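Exodeoxyribonuclease III (Neisseria meningitidis, PDB 2JC4) probably acts as a metal-dependent DNA-repair nuclease that degrades double-stranded DNA from its 3' ends. Local coordinates at residues A196-F208 with V234-A248. Numbering follows the deposited sequence.
Sequences AFYTWFDYRGAMF and VDLETRALERPSDHA. With NA (sodium ion), chain D.
Trp200 and Tyr203 grip Asp246 from two directions. The Tyr203 ring lies nearly parallel to the carboxylate, planes 15° apart, with Asp246 CB 3.8 Å from the ring centroid in a CH-pi contact. Tyr203 OH donates to Pro244 O at 2.7 Å, in the carbonyl plane and on a lone pair. Trp200 instead presents its indole edge: NE1 makes a weak 3.0 Å hydrogen bond to Asp246 OD2, the carboxylate turned steeply to the ring. A chi1 of 53°, with Asp246 CG between its own N and carbonyl carbon, places OD2 at Trp200 NE1, and a water linking OD2 to Tyr203 N gives the acid a further tie. Trp200 CB sits over the His247 ring, and CD1 approaches NE2 of that imidazole to 3.5 Å; the two rings are oblique. The backbones of Trp200 and His247 form a single beta bridge, flanked by Ala248 N to Thr199 O (2.8 Å) and Phe201 N to Asp246 O (3.1 Å). It joins 196-208 to 234-248 where two residues of the DNase I-like site lie: Asp246 is a known magnesium ligand of this protein, though no ion is bound to it here, and His247, the predicted proton acceptor, hydrogen-bonds through ND1 to Asp217. Arg239, from helix 236-239, bends at chi2 (53°) so that its guanidinium lies almost parallel to the Phe208 ring, with CB of Phe208 over one face. Phe201 O lies in the guanidinium plane and accepts from Arg239 NH2 at 2.9 Å, the donor standing above the carbonyl plane; a water joins the same nitrogen to Asp202 O and Phe208 N. Leu236 CD2 touches both Phe201 and Phe208. Farther along, Val234 packs CG2 against Thr199 CG2, and its carbonyl oxygen binds the sodium ion.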
ATOM      1  N   ALA A 196     -11.619  -3.810 -14.658  1.00 15.42           N
ATOM      2  CA  ALA A 196     -10.924  -2.650 -14.064  1.00 13.76           C
ATOM      3  C   ALA A 196     -11.244  -2.543 -12.569  1.00 13.09           C
ATOM      4  O   ALA A 196     -12.416  -2.538 -12.173  1.00 13.66           O
ATOM      5  CB  ALA A 196     -11.360  -1.359 -14.757  1.00 13.64           C
ATOM      6  N   PHE A 197     -10.186  -2.445 -11.760  1.00 11.92           N
ATOM      7  CA  PHE A 197     -10.271  -2.136 -10.344  1.00 11.38           C
ATOM      8  C   PHE A 197      -9.264  -1.060  -9.992  1.00 10.87           C
ATOM      9  O   PHE A 197      -8.336  -1.290  -9.201  1.00  9.88           O
ATOM     10  CB  PHE A 197     -10.067  -3.390  -9.490  1.00 12.19           C
ATOM     11  CG  PHE A 197     -11.201  -4.373  -9.622  1.00 13.11           C
ATOM     12  CD1 PHE A 197     -11.209  -5.296 -10.678  1.00 13.63           C
ATOM     13  CD2 PHE A 197     -12.266  -4.365  -8.713  1.00 13.20           C
ATOM     14  CE1 PHE A 197     -12.261  -6.224 -10.823  1.00 16.34           C
ATOM     15  CE2 PHE A 197     -13.330  -5.268  -8.849  1.00 15.67           C
ATOM     16  CZ  PHE A 197     -13.333  -6.193  -9.897  1.00 15.77           C
ATOM     17  N   TYR A 198      -9.437   0.131 -10.573  1.00 10.39           N
ATOM     18  CA  TYR A 198      -8.467   1.214 -10.299  1.00 10.24           C
ATOM     19  C   TYR A 198      -8.491   1.705  -8.842  1.00 10.32           C
ATOM     20  O   TYR A 198      -9.555   1.765  -8.201  1.00  9.86           O
ATOM     21  CB  TYR A 198      -8.727   2.403 -11.207  1.00 10.23           C
ATOM     22  CG  TYR A 198      -8.818   2.051 -12.677  1.00 10.56           C
ATOM     23  CD1 TYR A 198      -7.919   1.165 -13.269  1.00 11.76           C
ATOM     24  CD2 TYR A 198      -9.782   2.640 -13.472  1.00 12.00           C
ATOM     25  CE1 TYR A 198      -7.976   0.882 -14.644  1.00 12.49           C
ATOM     26  CE2 TYR A 198      -9.862   2.336 -14.842  1.00 13.29           C
ATOM     27  CZ  TYR A 198      -8.960   1.457 -15.402  1.00 13.15           C
ATOM     28  OH  TYR A 198      -9.050   1.179 -16.748  1.00 12.85           O
ATOM     29  N   THR A 199      -7.314   2.071  -8.320  1.00  9.69           N
ATOM     30  CA  THR A 199      -7.204   2.507  -6.921  1.00  7.83           C
ATOM     31  C   THR A 199      -6.703   3.939  -6.800  1.00  9.96           C
ATOM     32  O   THR A 199      -6.750   4.505  -5.711  1.00  9.75           O
ATOM     33  CB  THR A 199      -6.215   1.602  -6.156  1.00  8.64           C
ATOM     34  OG1 THR A 199      -4.928   1.748  -6.731  1.00  7.48           O
ATOM     35  CG2 THR A 199      -6.634   0.089  -6.261  1.00  5.92           C
ATOM     36  N   TRP A 200      -6.161   4.497  -7.900  1.00 10.50           N
ATOM     37  CA  TRP A 200      -5.700   5.872  -7.941  1.00 10.38           C
ATOM     38  C   TRP A 200      -6.347   6.566  -9.125  1.00 10.42           C
ATOM     39  O   TRP A 200      -6.449   5.965 -10.197  1.00  9.89           O
ATOM     40  CB  TRP A 200      -4.174   5.942  -8.117  1.00 11.73           C
ATOM     41  CG  TRP A 200      -3.709   7.341  -8.356  1.00 11.91           C
ATOM     42  CD1 TRP A 200      -3.596   8.347  -7.434  1.00 13.83           C
ATOM     43  CD2 TRP A 200      -3.310   7.895  -9.611  1.00 13.18           C
ATOM     44  NE1 TRP A 200      -3.157   9.488  -8.046  1.00 12.46           N
ATOM     45  CE2 TRP A 200      -2.975   9.244  -9.381  1.00 14.47           C
ATOM     46  CE3 TRP A 200      -3.212   7.376 -10.918  1.00 13.03           C
ATOM     47  CZ2 TRP A 200      -2.522  10.099 -10.405  1.00 12.60           C
ATOM     48  CZ3 TRP A 200      -2.757   8.214 -11.944  1.00 14.89           C
ATOM     49  CH2 TRP A 200      -2.417   9.576 -11.674  1.00 14.00           C
ATOM     50  N   PHE A 201      -6.838   7.783  -8.905  1.00 10.02           N
ATOM     51  CA  PHE A 201      -7.418   8.597  -9.966  1.00 10.05           C
ATOM     52  C   PHE A 201      -6.835  10.011  -9.798  1.00 10.03           C
ATOM     53  O   PHE A 201      -6.936  10.614  -8.727  1.00  8.46           O
ATOM     54  CB  PHE A 201      -8.954   8.653  -9.834  1.00 10.37           C
ATOM     55  CG  PHE A 201      -9.638   7.295  -9.773  1.00  8.93           C
ATOM     56  CD1 PHE A 201      -9.666   6.554  -8.557  1.00 10.08           C
ATOM     57  CD2 PHE A 201     -10.287   6.783 -10.904  1.00 10.38           C
ATOM     58  CE1 PHE A 201     -10.303   5.305  -8.507  1.00  9.74           C
ATOM     59  CE2 PHE A 201     -10.946   5.517 -10.855  1.00 10.58           C
ATOM     60  CZ  PHE A 201     -10.956   4.802  -9.662  1.00  9.35           C
ATOM     61  N   ASP A 202      -6.200  10.531 -10.853  1.00 11.29           N
ATOM     62  CA  ASP A 202      -5.604  11.839 -10.784  1.00 12.40           C
ATOM     63  C   ASP A 202      -6.674  12.887 -10.404  1.00 13.09           C
ATOM     64  O   ASP A 202      -7.799  12.885 -10.946  1.00 12.93           O
ATOM     65  CB  ASP A 202      -4.955  12.160 -12.150  1.00 12.65           C
ATOM     66  CG  ASP A 202      -3.890  13.256 -12.071  1.00 16.34           C
ATOM     67  OD1 ASP A 202      -4.054  14.245 -11.334  1.00 15.83           O
ATOM     68  OD2 ASP A 202      -2.869  13.117 -12.780  1.00 18.08           O
ATOM     69  N   TYR A 203      -6.337  13.761  -9.467  1.00 13.07           N
ATOM     70  CA  TYR A 203      -7.172  14.937  -9.216  1.00 15.23           C
ATOM     71  C   TYR A 203      -7.332  15.789 -10.480  1.00 15.98           C
ATOM     72  O   TYR A 203      -8.408  16.364 -10.725  1.00 16.39           O
ATOM     73  CB  TYR A 203      -6.554  15.823  -8.136  1.00 15.15           C
ATOM     74  CG  TYR A 203      -6.448  15.305  -6.711  1.00 14.37           C
ATOM     75  CD1 TYR A 203      -7.552  14.733  -6.036  1.00 14.96           C
ATOM     76  CD2 TYR A 203      -5.261  15.490  -5.996  1.00 17.58           C
ATOM     77  CE1 TYR A 203      -7.450  14.323  -4.698  1.00 14.71           C
ATOM     78  CE2 TYR A 203      -5.145  15.094  -4.655  1.00 12.44           C
ATOM     79  CZ  TYR A 203      -6.241  14.507  -4.022  1.00 14.59           C
ATOM     80  OH  TYR A 203      -6.089  14.135  -2.720  1.00 13.41           O
ATOM     81  N   ARG A 204      -6.272  15.896 -11.294  1.00 17.06           N
ATOM     82  CA  ARG A 204      -6.374  16.774 -12.475  1.00 18.09           C
ATOM     83  C   ARG A 204      -7.306  16.179 -13.521  1.00 17.53           C
ATOM     84  O   ARG A 204      -7.140  15.016 -13.920  1.00 17.09           O
ATOM     85  CB  ARG A 204      -5.005  17.048 -13.116  1.00 18.95           C
ATOM     86  CG  ARG A 204      -5.104  17.965 -14.348  1.00 24.47           C
ATOM     87  CD  ARG A 204      -3.733  18.167 -15.022  1.00 33.65           C
ATOM     88  NE  ARG A 204      -3.838  18.956 -16.257  1.00 38.41           N
ATOM     89  CZ  ARG A 204      -4.097  20.265 -16.305  1.00 40.32           C
ATOM     90  NH1 ARG A 204      -4.299  20.960 -15.185  1.00 40.86           N
ATOM     91  NH2 ARG A 204      -4.172  20.882 -17.478  1.00 39.58           N
ATOM     92  N   GLY A 205      -8.275  16.964 -13.975  1.00 17.02           N
ATOM     93  CA  GLY A 205      -9.147  16.516 -15.057  1.00 16.60           C
ATOM     94  C   GLY A 205     -10.352  15.725 -14.569  1.00 16.80           C
ATOM     95  O   GLY A 205     -11.036  15.100 -15.371  1.00 18.47           O
ATOM     96  N   ALA A 206     -10.605  15.764 -13.269  1.00 16.31           N
ATOM     97  CA  ALA A 206     -11.736  15.053 -12.662  1.00 15.43           C
ATOM     98  C   ALA A 206     -11.726  13.561 -13.031  1.00 13.70           C
ATOM     99  O   ALA A 206     -12.758  13.020 -13.381  1.00 12.20           O
ATOM    100  CB  ALA A 206     -13.053  15.692 -13.139  1.00 16.13           C
ATOM    101  N   MET A 207     -10.570  12.903 -12.967  1.00 12.82           N
ATOM    102  CA  MET A 207     -10.456  11.541 -13.494  1.00 12.60           C
ATOM    103  C   MET A 207     -11.325  10.536 -12.704  1.00 11.31           C
ATOM    104  O   MET A 207     -11.855   9.568 -13.282  1.00 11.90           O
ATOM    105  CB  MET A 207      -8.983  11.095 -13.500  1.00 12.25           C
ATOM    106  CG  MET A 207      -8.091  11.955 -14.368  1.00 14.97           C
ATOM    107  SD  MET A 207      -8.637  12.011 -16.081  1.00 21.70           S
ATOM    108  CE  MET A 207      -7.849  10.629 -16.840  1.00 21.69           C
ATOM    109  N   PHE A 208     -11.467  10.755 -11.398  1.00 10.90           N
ATOM    110  CA  PHE A 208     -12.331   9.852 -10.607  1.00 11.17           C
ATOM    111  C   PHE A 208     -13.760   9.906 -11.146  1.00 11.66           C
ATOM    112  O   PHE A 208     -14.392   8.869 -11.378  1.00 10.98           O
ATOM    113  CB  PHE A 208     -12.376  10.209  -9.110  1.00 10.55           C
ATOM    114  CG  PHE A 208     -13.359   9.348  -8.320  1.00  9.85           C
ATOM    115  CD1 PHE A 208     -13.108   7.986  -8.123  1.00  9.65           C
ATOM    116  CD2 PHE A 208     -14.521   9.899  -7.790  1.00 10.87           C
ATOM    117  CE1 PHE A 208     -14.012   7.171  -7.405  1.00 12.50           C
ATOM    118  CE2 PHE A 208     -15.447   9.105  -7.094  1.00 12.92           C
ATOM    119  CZ  PHE A 208     -15.183   7.722  -6.904  1.00  9.50           C
ATOM    120  N   VAL A 234     -12.125  -2.439  -3.562  1.00 11.52           N
ATOM    121  CA  VAL A 234     -11.605  -1.062  -3.568  1.00 11.67           C
ATOM    122  C   VAL A 234     -12.721  -0.194  -2.978  1.00 11.20           C
ATOM    123  O   VAL A 234     -13.872  -0.243  -3.456  1.00 11.27           O
ATOM    124  CB  VAL A 234     -11.155  -0.608  -4.999  1.00 11.01           C
ATOM    125  CG1 VAL A 234     -10.573   0.849  -4.995  1.00  9.74           C
ATOM    126  CG2 VAL A 234     -10.125  -1.595  -5.599  1.00 10.39           C
ATOM    127  N   ASP A 235     -12.397   0.574  -1.944  1.00 10.30           N
ATOM    128  CA  ASP A 235     -13.363   1.408  -1.241  1.00 11.93           C
ATOM    129  C   ASP A 235     -13.573   2.727  -1.965  1.00 11.86           C
ATOM    130  O   ASP A 235     -13.029   3.766  -1.595  1.00 11.94           O
ATOM    131  CB  ASP A 235     -12.886   1.652   0.206  1.00 12.35           C
ATOM    132  CG  ASP A 235     -13.835   2.525   1.024  1.00 14.23           C
ATOM    133  OD1 ASP A 235     -14.947   2.879   0.575  1.00 15.51           O
ATOM    134  OD2 ASP A 235     -13.443   2.896   2.139  1.00 16.30           O
ATOM    135  N   LEU A 236     -14.418   2.696  -2.980  1.00 12.35           N
ATOM    136  CA  LEU A 236     -14.740   3.906  -3.737  1.00 11.78           C
ATOM    137  C   LEU A 236     -15.694   4.887  -3.037  1.00 12.55           C
ATOM    138  O   LEU A 236     -15.816   6.051  -3.462  1.00 12.46           O
ATOM    139  CB  LEU A 236     -15.285   3.521  -5.112  1.00 11.01           C
ATOM    140  CG  LEU A 236     -14.288   2.773  -5.998  1.00 11.33           C
ATOM    141  CD1 LEU A 236     -14.887   2.601  -7.366  1.00 12.12           C
ATOM    142  CD2 LEU A 236     -12.910   3.475  -6.143  1.00 12.27           C
ATOM    143  N   GLU A 237     -16.409   4.424  -2.008  1.00 13.10           N
ATOM    144  CA  GLU A 237     -17.212   5.351  -1.181  1.00 13.88           C
ATOM    145  C   GLU A 237     -16.300   6.410  -0.569  1.00 13.08           C
ATOM    146  O   GLU A 237     -16.592   7.613  -0.623  1.00 14.40           O
ATOM    147  CB  GLU A 237     -17.946   4.597  -0.059  1.00 14.55           C
ATOM    148  CG  GLU A 237     -18.954   3.596  -0.612  1.00 18.00           C
ATOM    149  CD  GLU A 237     -19.638   2.791   0.465  0.50 19.84           C
ATOM    150  OE1 GLU A 237     -19.926   3.361   1.554  0.50 17.93           O
ATOM    151  OE2 GLU A 237     -19.892   1.591   0.195  0.50 21.41           O
ATOM    152  N   THR A 238     -15.178   5.966  -0.027  1.00 13.23           N
ATOM    153  CA  THR A 238     -14.207   6.843   0.613  1.00 13.08           C
ATOM    154  C   THR A 238     -13.579   7.757  -0.444  1.00 13.33           C
ATOM    155  O   THR A 238     -13.365   8.932  -0.188  1.00 13.66           O
ATOM    156  CB  THR A 238     -13.135   6.041   1.373  1.00 13.86           C
ATOM    157  OG1 THR A 238     -13.764   5.367   2.474  1.00 13.35           O
ATOM    158  CG2 THR A 238     -12.045   6.954   1.961  1.00 12.52           C
ATOM    159  N   ARG A 239     -13.281   7.210  -1.632  1.00 12.71           N
ATOM    160  CA  ARG A 239     -12.737   8.014  -2.754  1.00 11.89           C
ATOM    161  C   ARG A 239     -13.759   9.053  -3.296  1.00 12.14           C
ATOM    162  O   ARG A 239     -13.378  10.071  -3.874  1.00 10.31           O
ATOM    163  CB  ARG A 239     -12.250   7.057  -3.860  1.00 11.32           C
ATOM    164  CG  ARG A 239     -11.499   7.702  -5.061  1.00  9.88           C
ATOM    165  CD  ARG A 239     -10.361   8.556  -4.582  1.00 10.41           C
ATOM    166  NE  ARG A 239      -9.695   9.280  -5.677  1.00  9.62           N
ATOM    167  CZ  ARG A 239     -10.086  10.457  -6.153  1.00 13.44           C
ATOM    168  NH1 ARG A 239     -11.226  11.039  -5.722  1.00  9.44           N
ATOM    169  NH2 ARG A 239      -9.348  11.033  -7.109  1.00 10.86           N
ATOM    170  N   ALA A 240     -15.061   8.802  -3.080  1.00 11.79           N
ATOM    171  CA  ALA A 240     -16.137   9.695  -3.532  1.00 12.98           C
ATOM    172  C   ALA A 240     -16.443  10.813  -2.555  1.00 14.36           C
ATOM    173  O   ALA A 240     -17.297  11.661  -2.841  1.00 15.09           O
ATOM    174  CB  ALA A 240     -17.450   8.889  -3.823  1.00 11.80           C
ATOM    175  N   LEU A 241     -15.761  10.851  -1.409  1.00 14.47           N
ATOM    176  CA  LEU A 241     -16.018  11.904  -0.403  1.00 15.86           C
ATOM    177  C   LEU A 241     -15.509  13.263  -0.841  1.00 16.55           C
ATOM    178  O   LEU A 241     -14.691  13.364  -1.760  1.00 17.44           O
ATOM    179  CB  LEU A 241     -15.356  11.555   0.927  1.00 15.66           C
ATOM    180  CG  LEU A 241     -15.813  10.247   1.588  1.00 16.57           C
ATOM    181  CD1 LEU A 241     -14.892   9.928   2.799  1.00 15.70           C
ATOM    182  CD2 LEU A 241     -17.345  10.253   1.989  1.00 16.94           C
ATOM    183  N   GLU A 242     -16.008  14.322  -0.203  1.00 17.05           N
ATOM    184  CA  GLU A 242     -15.482  15.685  -0.434  1.00 18.51           C
ATOM    185  C   GLU A 242     -14.045  15.700   0.073  1.00 18.72           C
ATOM    186  O   GLU A 242     -13.723  14.996   1.049  1.00 19.50           O
ATOM    187  CB  GLU A 242     -16.331  16.730   0.328  1.00 19.08           C
ATOM    188  N   ARG A 243     -13.188  16.453  -0.617  1.00 17.75           N
ATOM    189  CA  ARG A 243     -11.767  16.520  -0.310  1.00 16.87           C
ATOM    190  C   ARG A 243     -11.146  15.112  -0.104  1.00 15.26           C
ATOM    191  O   ARG A 243     -10.638  14.818   0.973  1.00 15.13           O
ATOM    192  CB  ARG A 243     -11.538  17.398   0.937  1.00 18.10           C
ATOM    193  N   PRO A 244     -11.224  14.237  -1.126  1.00 13.98           N
ATOM    194  CA  PRO A 244     -10.727  12.877  -0.948  1.00 13.10           C
ATOM    195  C   PRO A 244      -9.202  12.777  -1.133  1.00 12.01           C
ATOM    196  O   PRO A 244      -8.578  13.677  -1.711  1.00 11.81           O
ATOM    197  CB  PRO A 244     -11.445  12.110  -2.067  1.00 11.87           C
ATOM    198  CG  PRO A 244     -11.547  13.102  -3.159  1.00 14.22           C
ATOM    199  CD  PRO A 244     -11.765  14.443  -2.487  1.00 14.02           C
ATOM    200  N   SER A 245      -8.597  11.684  -0.662  1.00 11.27           N
ATOM    201  CA  SER A 245      -7.282  11.322  -1.160  1.00 11.04           C
ATOM    202  C   SER A 245      -7.432  10.974  -2.656  1.00 11.65           C
ATOM    203  O   SER A 245      -8.523  10.536  -3.096  1.00 10.60           O
ATOM    204  CB  SER A 245      -6.718  10.156  -0.375  1.00  9.68           C
ATOM    205  OG  SER A 245      -5.527   9.709  -0.995  1.00 11.69           O
ATOM    206  N   ASP A 246      -6.354  11.136  -3.438  1.00 11.46           N
ATOM    207  CA  ASP A 246      -6.389  10.657  -4.832  1.00 11.54           C
ATOM    208  C   ASP A 246      -6.388   9.114  -4.912  1.00 10.73           C
ATOM    209  O   ASP A 246      -6.800   8.557  -5.916  1.00 10.96           O
ATOM    210  CB  ASP A 246      -5.287  11.307  -5.705  1.00 11.50           C
ATOM    211  CG  ASP A 246      -3.877  11.175  -5.101  1.00 12.69           C
ATOM    212  OD1 ASP A 246      -3.719  10.763  -3.932  1.00 11.52           O
ATOM    213  OD2 ASP A 246      -2.915  11.504  -5.829  1.00 13.27           O
ATOM    214  N   HIS A 247      -5.942   8.434  -3.866  1.00  9.91           N
ATOM    215  CA  HIS A 247      -6.035   6.944  -3.820  1.00 10.26           C
ATOM    216  C   HIS A 247      -7.238   6.532  -2.980  1.00  9.47           C
ATOM    217  O   HIS A 247      -7.560   7.186  -1.989  1.00  9.33           O
ATOM    218  CB  HIS A 247      -4.800   6.311  -3.147  1.00  9.09           C
ATOM    219  CG  HIS A 247      -3.502   6.527  -3.878  1.00  8.57           C
ATOM    220  ND1 HIS A 247      -2.813   5.494  -4.472  1.00  7.49           N
ATOM    221  CD2 HIS A 247      -2.734   7.633  -4.044  1.00 11.04           C
ATOM    222  CE1 HIS A 247      -1.703   5.962  -5.025  1.00  9.20           C
ATOM    223  NE2 HIS A 247      -1.628   7.258  -4.770  1.00  8.31           N
ATOM    224  N   ALA A 248      -7.835   5.392  -3.339  1.00  9.71           N
ATOM    225  CA  ALA A 248      -8.909   4.765  -2.584  1.00 10.50           C
ATOM    226  C   ALA A 248      -8.311   3.688  -1.678  1.00 10.90           C
ATOM    227  O   ALA A 248      -7.314   3.050  -2.063  1.00  9.94           O
ATOM    228  CB  ALA A 248      -9.910   4.094  -3.567  1.00 10.50           C
TER
HETATM  229 NA    NA D1258     -15.708  -1.270  -4.328  1.00 16.68          NA
HETATM  230  O   HOH W   1     -10.046  12.539  -9.598  1.00 14.94           O
HETATM  231  O   HOH W   2      -3.600  13.042  -8.152  1.00 18.15           O
HETATM  232  O   HOH W   3     -14.204  -2.911  -5.493  1.00 13.95           O
HETATM  233  O   HOH W   4     -16.819   0.681  -3.270  1.00 20.21           O
HETATM  234  O   HOH W   5     -16.433  -0.503  -6.453  1.00 18.19           O